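Local coordinates for protein spydx (Streptococcus pyogenes, PDB 2J43) that binds host lung glycogen and related alpha-glucans through paired family 41 carbohydrate-binding modules of a cell-wall-anchored pullulanase, which probably cleaves alpha-1,6-glucosidic linkages, at residues H4-P13 with M92-Y101; S17-V25 with W36-T44. All blocks are in the same frame, centred on the assembly; numbering follows the deposited sequence.

Contact 1 of 2, residues H4-P13 with M92-Y101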
loop_
_atom_site.group_PDB
_atom_site.type_symbol
_atom_site.label_atom_id
_atom_site.label_comp_id
_atom_site.label_asym_id
_atom_site.label_seq_id
_atom_site.Cartn_x
_atom_site.Cartn_y
_atom_site.Cartn_z
ATOM N N HIS A 4 -11.989 -9.903 6.001
ATOM C CA HIS A 4 -11.230 -10.629 4.993
ATOM C C HIS A 4 -9.913 -9.884 4.713
ATOM O O HIS A 4 -9.842 -8.645 4.857
ATOM C CB HIS A 4 -12.060 -10.750 3.697
ATOM C CG HIS A 4 -13.206 -11.721 3.797
ATOM N ND1 HIS A 4 -14.329 -11.480 4.562
ATOM C CD2 HIS A 4 -13.413 -12.918 3.197
ATOM C CE1 HIS A 4 -15.152 -12.508 4.466
ATOM N NE2 HIS A 4 -14.617 -13.396 3.653
ATOM N N LEU A 5 -8.913 -10.633 4.280
ATOM C CA LEU A 5 -7.694 -10.067 3.747
ATOM C C LEU A 5 -7.635 -10.358 2.254
ATOM O O LEU A 5 -7.529 -11.516 1.847
ATOM C CB LEU A 5 -6.470 -10.686 4.430
ATOM C CG LEU A 5 -5.085 -10.165 4.003
ATOM C CD1 LEU A 5 -4.911 -8.686 4.362
ATOM C CD2 LEU A 5 -3.965 -10.970 4.591
ATOM N N ARG A 6 -7.718 -9.327 1.428
ATOM C CA ARG A 6 -7.555 -9.515 -0.025
ATOM C C ARG A 6 -6.098 -9.556 -0.372
ATOM O O ARG A 6 -5.400 -8.553 -0.220
ATOM C CB ARG A 6 -8.267 -8.404 -0.794
ATOM C CG ARG A 6 -8.018 -8.404 -2.283
ATOM C CD ARG A 6 -9.080 -7.723 -3.146
ATOM N NE ARG A 6 -10.366 -8.391 -2.987
ATOM C CZ ARG A 6 -11.485 -7.933 -3.512
ATOM N NH1 ARG A 6 -11.442 -6.839 -4.246
ATOM N NH2 ARG A 6 -12.624 -8.599 -3.360
HETATM N N MSE A 7 -5.651 -10.744 -0.767
HETATM C CA MSE A 7 -4.268 -11.003 -1.076
HETATM C C MSE A 7 -4.029 -10.909 -2.572
HETATM O O MSE A 7 -4.586 -11.650 -3.333
HETATM C CB MSE A 7 -3.848 -12.365 -0.543
HETATM C CG MSE A 7 -4.035 -12.478 0.937
HETATM SE SE MSE A 7 -3.103 -14.062 1.642
HETATM C CE MSE A 7 -1.318 -13.601 1.213
ATOM N N HIS A 8 -3.202 -9.952 -2.946
ATOM C CA HIS A 8 -2.777 -9.749 -4.313
ATOM C C HIS A 8 -1.420 -10.390 -4.548
ATOM O O HIS A 8 -0.426 -10.066 -3.868
ATOM C CB HIS A 8 -2.652 -8.261 -4.603
ATOM C CG HIS A 8 -3.944 -7.536 -4.649
ATOM N ND1 HIS A 8 -4.432 -6.769 -3.610
ATOM C CD2 HIS A 8 -4.825 -7.383 -5.677
ATOM C CE1 HIS A 8 -5.571 -6.214 -3.994
ATOM N NE2 HIS A 8 -5.831 -6.587 -5.230
ATOM N N PHE A 9 -1.343 -11.307 -5.510
ATOM C CA PHE A 9 -0.081 -11.919 -5.856
ATOM C C PHE A 9 0.357 -11.396 -7.248
ATOM O O PHE A 9 -0.422 -11.455 -8.210
ATOM C CB PHE A 9 -0.208 -13.446 -5.893
ATOM C CG PHE A 9 -0.548 -14.043 -4.573
ATOM C CD1 PHE A 9 0.460 -14.329 -3.688
ATOM C CD2 PHE A 9 -1.848 -14.284 -4.225
ATOM C CE1 PHE A 9 0.173 -14.869 -2.434
ATOM C CE2 PHE A 9 -2.124 -14.841 -2.951
ATOM C CZ PHE A 9 -1.107 -15.099 -2.110
ATOM N N LYS A 10 1.589 -10.944 -7.344
ATOM C CA LYS A 10 2.162 -10.480 -8.620
ATOM C C LYS A 10 2.387 -11.627 -9.608
ATOM O O LYS A 10 1.992 -11.565 -10.808
ATOM C CB LYS A 10 3.502 -9.832 -8.387
ATOM C CG LYS A 10 4.123 -9.160 -9.662
ATOM C CD LYS A 10 3.584 -7.733 -9.811
ATOM C CE LYS A 10 3.153 -7.379 -11.245
ATOM N NZ LYS A 10 2.120 -6.310 -11.340
ATOM N N THR A 11 3.034 -12.665 -9.108
ATOM C CA THR A 11 3.408 -13.811 -9.932
ATOM C C THR A 11 3.292 -15.124 -9.172
ATOM O O THR A 11 4.009 -15.317 -8.175
ATOM C CB THR A 11 4.876 -13.701 -10.371
ATOM O OG1 THR A 11 5.144 -12.401 -10.948
ATOM C CG2 THR A 11 5.172 -14.681 -11.492
ATOM N N LEU A 12 2.519 -16.049 -9.706
ATOM C CA LEU A 12 2.393 -17.349 -9.095
ATOM C C LEU A 12 3.476 -18.274 -9.600
ATOM O O LEU A 12 4.111 -17.936 -10.615
ATOM C CB LEU A 12 1.002 -17.905 -9.424
ATOM C CG LEU A 12 -0.181 -17.048 -8.908
ATOM C CD1 LEU A 12 -1.499 -17.678 -9.346
ATOM C CD2 LEU A 12 -0.133 -16.876 -7.432
ATOM N N PRO A 13 3.702 -19.388 -8.901
ATOM C CA PRO A 13 4.801 -20.304 -9.252
ATOM C C PRO A 13 4.781 -20.676 -10.748
ATOM O O PRO A 13 3.753 -21.081 -11.296
ATOM C CB PRO A 13 4.574 -21.473 -8.321
ATOM C CG PRO A 13 3.938 -20.807 -7.079
ATOM C CD PRO A 13 3.012 -19.819 -7.661
HETATM N N MSE A 92 -6.815 -3.901 8.636
HETATM C CA MSE A 92 -6.058 -4.044 7.381
HETATM C C MSE A 92 -6.650 -5.174 6.556
HETATM O O MSE A 92 -6.772 -6.314 7.041
HETATM C CB MSE A 92 -4.588 -4.246 7.627
HETATM C CG MSE A 92 -3.838 -4.560 6.333
HETATM SE SE MSE A 92 -1.933 -4.361 6.531
HETATM C CE MSE A 92 -1.404 -5.759 5.216
ATOM N N ASN A 93 -7.136 -4.808 5.373
ATOM C CA ASN A 93 -7.971 -5.688 4.569
ATOM C C ASN A 93 -7.437 -6.111 3.226
ATOM O O ASN A 93 -8.157 -6.668 2.389
ATOM C CB ASN A 93 -9.406 -5.201 4.510
ATOM C CG ASN A 93 -9.525 -3.953 3.735
ATOM O OD1 ASN A 93 -8.530 -3.423 3.255
ATOM N ND2 ASN A 93 -10.772 -3.489 3.559
ATOM N N GLU A 94 -6.182 -5.790 2.929
ATOM C CA GLU A 94 -5.688 -5.786 1.576
ATOM C C GLU A 94 -4.162 -5.777 1.682
ATOM O O GLU A 94 -3.603 -5.052 2.482
ATOM C CB GLU A 94 -6.270 -4.729 0.632
ATOM C CG GLU A 94 -6.143 -5.051 -0.830
ATOM C CD GLU A 94 -7.091 -4.220 -1.697
ATOM O OE1 GLU A 94 -7.644 -3.223 -1.204
ATOM O OE2 GLU A 94 -7.249 -4.558 -2.896
ATOM N N VAL A 95 -3.499 -6.612 0.898
ATOM C CA VAL A 95 -2.030 -6.648 0.875
ATOM C C VAL A 95 -1.595 -7.023 -0.519
ATOM O O VAL A 95 -2.293 -7.774 -1.228
ATOM C CB VAL A 95 -1.549 -7.668 1.925
ATOM C CG1 VAL A 95 -2.048 -9.080 1.537
ATOM C CG2 VAL A 95 -0.117 -7.644 2.122
ATOM N N TRP A 96 -0.404 -6.593 -0.874
ATOM C CA TRP A 96 0.204 -6.863 -2.158
ATOM C C TRP A 96 1.493 -7.610 -1.945
ATOM O O TRP A 96 2.393 -7.139 -1.236
ATOM C CB TRP A 96 0.462 -5.569 -2.934
ATOM C CG TRP A 96 -0.812 -4.953 -3.453
ATOM C CD1 TRP A 96 -1.250 -5.005 -4.745
ATOM C CD2 TRP A 96 -1.789 -4.175 -2.736
ATOM N NE1 TRP A 96 -2.424 -4.328 -4.880
ATOM C CE2 TRP A 96 -2.799 -3.814 -3.666
ATOM C CE3 TRP A 96 -1.931 -3.744 -1.397
ATOM C CZ2 TRP A 96 -3.921 -3.075 -3.307
ATOM C CZ3 TRP A 96 -3.043 -2.984 -1.053
ATOM C CH2 TRP A 96 -4.018 -2.645 -2.006
ATOM N N ILE A 97 1.575 -8.768 -2.588
ATOM C CA ILE A 97 2.714 -9.665 -2.456
ATOM C C ILE A 97 3.439 -9.688 -3.769
ATOM O O ILE A 97 2.906 -10.128 -4.787
ATOM C CB ILE A 97 2.276 -11.068 -2.020
ATOM C CG1 ILE A 97 1.607 -10.969 -0.649
ATOM C CG2 ILE A 97 3.457 -12.027 -1.950
ATOM C CD1 ILE A 97 0.489 -11.871 -0.470
ATOM N N ASP A 98 4.665 -9.196 -3.737
ATOM C CA ASP A 98 5.401 -9.106 -4.986
ATOM C C ASP A 98 6.047 -10.433 -5.386
ATOM O O ASP A 98 5.872 -11.456 -4.741
ATOM C CB ASP A 98 6.367 -7.902 -4.964
ATOM C CG ASP A 98 7.517 -8.050 -3.971
ATOM O OD1 ASP A 98 7.953 -9.188 -3.654
ATOM O OD2 ASP A 98 8.040 -7.023 -3.497
ATOM N N GLU A 99 6.788 -10.418 -6.486
ATOM C CA GLU A 99 7.343 -11.656 -7.023
ATOM C C GLU A 99 8.406 -12.316 -6.144
ATOM O O GLU A 99 8.716 -13.484 -6.333
ATOM C CB GLU A 99 7.913 -11.409 -8.427
ATOM C CG GLU A 99 9.211 -10.634 -8.431
ATOM C CD GLU A 99 9.053 -9.129 -8.480
ATOM O OE1 GLU A 99 7.942 -8.577 -8.261
ATOM O OE2 GLU A 99 10.093 -8.478 -8.728
ATOM N N ASN A 100 8.952 -11.562 -5.195
ATOM C CA ASN A 100 9.850 -12.117 -4.176
ATOM C C ASN A 100 9.159 -12.361 -2.820
ATOM O O ASN A 100 9.837 -12.527 -1.780
ATOM C CB ASN A 100 11.022 -11.179 -3.948
ATOM C CG ASN A 100 11.818 -10.889 -5.207
ATOM O OD1 ASN A 100 12.147 -9.744 -5.476
ATOM N ND2 ASN A 100 12.116 -11.916 -5.973
ATOM N N TYR A 101 7.827 -12.343 -2.804
ATOM C CA TYR A 101 7.036 -12.617 -1.601
ATOM C C TYR A 101 7.246 -11.574 -0.513
ATOM O O TYR A 101 7.037 -11.846 0.658
ATOM C CB TYR A 101 7.243 -14.076 -1.089
ATOM C CG TYR A 101 6.677 -15.089 -2.030
ATOM C CD1 TYR A 101 5.322 -15.348 -2.080
ATOM C CD2 TYR A 101 7.516 -15.775 -2.929
ATOM C CE1 TYR A 101 4.800 -16.220 -2.956
ATOM C CE2 TYR A 101 6.993 -16.676 -3.831
ATOM C CZ TYR A 101 5.630 -16.905 -3.836
ATOM O OH TYR A 101 5.086 -17.780 -4.732
HETATM O O HOH W 1 -9.370 -4.548 -4.628
HETATM O O HOH W 2 3.585 -13.011 -6.114
#
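The carbonyl oxygen of V95 is gripped twice by H8. The backbone N of H8 donates to V95 O at 2.9 Å, and the ring adds a weak second bond, H8 ND1 to V95 O at 3.4 Å. With CG anti to its own carbonyl carbon (chi1 -70°), the H8 ring lies beside its own backbone N, which brings ND1 near the oxygen that this N already binds. In the same position the imidazole lies flat on W96. The two rings form an offset stack with planes 8° apart and the centroids of the imidazole and the indole five-membered ring 4.0 Å apart, and H8 CB reaches over the same indole face in a CH-pi contact. Y51 meets W96 edge to face, adding a third aromatic group.

Around this pair strands 4-9 and 94-97 run parallel. R6 N bonds to N93 O, V95 N to R6 O and I97 N to H8 O, the last at 2.7 Å, and K10 N to I97 O carries the pairing just past the strand end. On the H8 face, R6 and E94 lie side by side with guanidinium and carboxylate planes 87° apart. Water 1 joins R6 NH1 to E94 OE2, while R6 NE makes its salt bridge with D56.

The other face is apolar. V95 CG1 sits against M7 CG and L5 CD1, both at 4.0 Å, and I97 CB packs 4.1 Å from F9 CD1. Y69 and I85 from the facing sheet meet M7 on this side. The parallel pairing thus joins an early and a late strand of the first module, one face feeding the interior of its beta sandwich and the other holding stacked rings and water-bridged charges, with the weak ND1 bond helping to fix the imidazole's rotation.

Contact 2 of 2, residues S17-V25 with W36-T44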
loop_
_atom_site.group_PDB
_atom_site.type_symbol
_atom_site.label_atom_id
_atom_site.label_comp_id
_atom_site.label_asym_id
_atom_site.label_seq_id
_atom_site.Cartn_x
_atom_site.Cartn_y
_atom_site.Cartn_z
ATOM N N SER A 17 -0.488 -24.800 -12.925
ATOM C CA SER A 17 -1.898 -24.506 -13.162
ATOM C C SER A 17 -2.624 -24.109 -11.896
ATOM O O SER A 17 -2.380 -24.724 -10.862
ATOM C CB SER A 17 -2.549 -25.769 -13.699
ATOM O OG SER A 17 -2.068 -25.983 -15.015
ATOM N N LEU A 18 -3.573 -23.177 -11.991
ATOM C CA LEU A 18 -4.386 -22.815 -10.845
ATOM C C LEU A 18 -5.068 -24.026 -10.230
ATOM O O LEU A 18 -5.328 -24.048 -9.034
ATOM C CB LEU A 18 -5.412 -21.724 -11.184
ATOM C CG LEU A 18 -4.799 -20.378 -11.615
ATOM C CD1 LEU A 18 -5.911 -19.438 -12.132
ATOM C CD2 LEU A 18 -4.133 -19.757 -10.425
ATOM N N GLY A 19 -5.456 -25.006 -11.054
ATOM C CA GLY A 19 -6.125 -26.196 -10.614
ATOM C C GLY A 19 -5.305 -27.123 -9.783
ATOM O O GLY A 19 -5.820 -28.079 -9.232
ATOM N N SER A 20 -3.992 -26.868 -9.771
ATOM C CA SER A 20 -3.033 -27.607 -8.951
ATOM C C SER A 20 -2.403 -26.792 -7.860
ATOM O O SER A 20 -1.640 -27.369 -7.082
ATOM C CB SER A 20 -1.917 -28.124 -9.858
ATOM O OG SER A 20 -2.494 -28.838 -11.003
ATOM N N LEU A 21 -2.693 -25.509 -7.799
ATOM C CA LEU A 21 -2.114 -24.603 -6.787
ATOM C C LEU A 21 -3.052 -24.373 -5.596
ATOM O O LEU A 21 -4.250 -24.181 -5.740
ATOM C CB LEU A 21 -1.787 -23.247 -7.388
ATOM C CG LEU A 21 -0.598 -23.235 -8.333
ATOM C CD1 LEU A 21 -0.558 -21.883 -9.051
ATOM C CD2 LEU A 21 0.661 -23.555 -7.518
ATOM N N GLY A 22 -2.471 -24.369 -4.387
ATOM C CA GLY A 22 -3.217 -24.032 -3.186
ATOM C C GLY A 22 -2.602 -22.909 -2.376
ATOM O O GLY A 22 -1.357 -22.758 -2.337
ATOM N N LEU A 23 -3.460 -22.165 -1.702
ATOM C CA LEU A 23 -3.052 -21.153 -0.707
ATOM C C LEU A 23 -3.359 -21.740 0.661
ATOM O O LEU A 23 -4.500 -21.878 1.073
ATOM C CB LEU A 23 -3.822 -19.853 -0.885
ATOM C CG LEU A 23 -3.445 -18.694 0.029
ATOM C CD1 LEU A 23 -1.965 -18.367 -0.151
ATOM C CD2 LEU A 23 -4.292 -17.423 -0.219
ATOM N N TRP A 24 -2.299 -22.018 1.404
ATOM C CA TRP A 24 -2.323 -22.720 2.680
ATOM C C TRP A 24 -2.063 -21.656 3.770
ATOM O O TRP A 24 -1.091 -20.927 3.682
ATOM C CB TRP A 24 -1.227 -23.791 2.703
ATOM C CG TRP A 24 -1.208 -24.579 3.984
ATOM C CD1 TRP A 24 -0.568 -24.255 5.157
ATOM C CD2 TRP A 24 -1.837 -25.837 4.193
ATOM N NE1 TRP A 24 -0.816 -25.241 6.089
ATOM C CE2 TRP A 24 -1.606 -26.216 5.531
ATOM C CE3 TRP A 24 -2.619 -26.685 3.374
ATOM C CZ2 TRP A 24 -2.111 -27.408 6.071
ATOM C CZ3 TRP A 24 -3.120 -27.867 3.901
ATOM C CH2 TRP A 24 -2.872 -28.228 5.243
ATOM N N VAL A 25 -2.994 -21.483 4.714
ATOM C CA VAL A 25 -2.977 -20.345 5.625
ATOM C C VAL A 25 -3.044 -20.738 7.109
ATOM O O VAL A 25 -3.657 -21.736 7.476
ATOM C CB VAL A 25 -4.119 -19.348 5.305
ATOM C CG1 VAL A 25 -3.957 -18.789 3.916
ATOM C CG2 VAL A 25 -5.482 -20.025 5.411
ATOM N N TRP A 36 -2.778 -31.609 5.004
ATOM C CA TRP A 36 -1.812 -31.264 3.984
ATOM C C TRP A 36 -1.805 -32.265 2.816
ATOM O O TRP A 36 -1.798 -33.466 3.099
ATOM C CB TRP A 36 -0.396 -31.211 4.600
ATOM C CG TRP A 36 0.651 -30.894 3.655
ATOM C CD1 TRP A 36 1.493 -31.790 3.025
ATOM C CD2 TRP A 36 1.088 -29.610 3.267
ATOM N NE1 TRP A 36 2.373 -31.121 2.223
ATOM C CE2 TRP A 36 2.181 -29.770 2.395
ATOM C CE3 TRP A 36 0.659 -28.310 3.552
ATOM C CZ2 TRP A 36 2.816 -28.700 1.795
ATOM C CZ3 TRP A 36 1.314 -27.259 2.986
ATOM C CH2 TRP A 36 2.384 -27.442 2.127
ATOM N N PRO A 37 -1.713 -31.831 1.561
ATOM C CA PRO A 37 -1.729 -30.449 1.072
ATOM C C PRO A 37 -3.100 -30.014 0.573
ATOM O O PRO A 37 -3.300 -28.858 0.250
ATOM C CB PRO A 37 -0.722 -30.511 -0.098
ATOM C CG PRO A 37 -0.999 -31.876 -0.719
ATOM C CD PRO A 37 -1.356 -32.741 0.468
ATOM N N ASN A 38 -4.030 -30.939 0.556
ATOM C CA ASN A 38 -5.259 -30.687 -0.231
ATOM C C ASN A 38 -6.242 -29.757 0.478
ATOM O O ASN A 38 -7.121 -29.147 -0.176
ATOM C CB ASN A 38 -5.919 -31.992 -0.637
ATOM C CG ASN A 38 -5.072 -32.796 -1.605
ATOM O OD1 ASN A 38 -4.267 -32.238 -2.392
ATOM N ND2 ASN A 38 -5.266 -34.095 -1.603
ATOM N N GLY A 39 -6.062 -29.542 1.783
ATOM C CA GLY A 39 -6.859 -28.583 2.509
ATOM C C GLY A 39 -6.625 -27.119 2.211
ATOM O O GLY A 39 -7.323 -26.282 2.763
ATOM N N ALA A 40 -5.634 -26.801 1.406
ATOM C CA ALA A 40 -5.400 -25.396 1.033
ATOM C C ALA A 40 -6.609 -24.809 0.290
ATOM O O ALA A 40 -7.421 -25.596 -0.277
ATOM C CB ALA A 40 -4.163 -25.307 0.122
ATOM N N ILE A 41 -6.709 -23.490 0.282
ATOM C CA ILE A 41 -7.684 -22.779 -0.550
ATOM C C ILE A 41 -7.288 -23.041 -1.958
ATOM O O ILE A 41 -6.169 -22.786 -2.325
ATOM C CB ILE A 41 -7.709 -21.285 -0.273
ATOM C CG1 ILE A 41 -7.992 -20.987 1.218
ATOM C CG2 ILE A 41 -8.743 -20.606 -1.190
ATOM C CD1 ILE A 41 -7.629 -19.618 1.633
ATOM N N THR A 42 -8.217 -23.547 -2.784
ATOM C CA THR A 42 -7.841 -23.742 -4.200
ATOM C C THR A 42 -7.667 -22.420 -4.941
ATOM O O THR A 42 -8.571 -21.615 -4.918
ATOM C CB THR A 42 -8.828 -24.643 -4.937
ATOM O OG1 THR A 42 -8.531 -24.605 -6.345
ATOM C CG2 THR A 42 -10.274 -24.217 -4.817
HETATM N N MSE A 43 -6.554 -22.229 -5.625
HETATM C CA MSE A 43 -6.333 -20.967 -6.295
HETATM C C MSE A 43 -7.124 -20.820 -7.606
HETATM O O MSE A 43 -7.079 -19.799 -8.249
HETATM C CB MSE A 43 -4.844 -20.687 -6.469
HETATM C CG MSE A 43 -4.139 -20.794 -5.150
HETATM SE SE MSE A 43 -2.386 -19.842 -5.178
HETATM C CE MSE A 43 -3.156 -17.951 -5.455
ATOM N N THR A 44 -7.888 -21.840 -7.964
ATOM C CA THR A 44 -8.977 -21.621 -8.929
ATOM C C THR A 44 -9.944 -20.528 -8.538
ATOM O O THR A 44 -10.541 -19.909 -9.425
ATOM C CB THR A 44 -9.789 -22.904 -9.232
ATOM O OG1 THR A 44 -10.411 -23.432 -8.077
ATOM C CG2 THR A 44 -8.931 -24.012 -9.797
HETATM O O HOH W 3 -6.267 -25.766 -6.946
#
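The indole of W24 takes the edge of W36 on one face and meets A40 beside it, its CG anti to the backbone N (chi1 -179°). Its CB lies 4.2 Å from A40 CB. Further out, CG of W24 meets CZ3 of W36 at 3.8 Å, and CD2 of W24 sits 3.6 Å from CE3 of W36, which stands over the centre of the W24 ring. This is an edge-to-face pair with planes at 73°. W24 CE3 comes 3.6 Å from A40 N, CZ3 has P37 O near the ring plane, and CH2 ends 3.4 Å from W36 N. The cis peptide bond before P37 and the type I turn P37-A40 together present W36 and A40 to W24.

Beyond the rings the pairing is antiparallel. L23 and I41 form a hydrogen-bonded pair, and M43 N donates to L21 O at 3.0 Å. M43 CG packs 4.1 Å from L21 CB, and F9 of strand 4-9 also touches M43.

Water 3 donates to L18 O and L21 O and bonds T42 OG1, tying the short edge strand 41-42 to the turn before strand 21-27. The edge-to-face pair would hold both indoles in a fixed relation, consistent with an aromatic surface for alpha-glucan.

Contacts 1 and 2 belong to the same N-terminal pullulanase-associated module and lie in its two sheets. Contact 1 is a parallel pairing inside the mixed sheet, where strand 4-9 is flanked on both sides and one face turns inward. Contact 2 is antiparallel, sits at the outer edge of the second sheet, and adds tryptophans at the surface and a bridging water to a few backbone bonds. The sheets meet where F9 CZ lies 3.9 Å from L23 CD1, with M7 also against L23. Past the strand ends, L12 CD1 packs on L18 CD2 at 3.5 Å, so the loop after strand 4-9 packs against the start of 17-25.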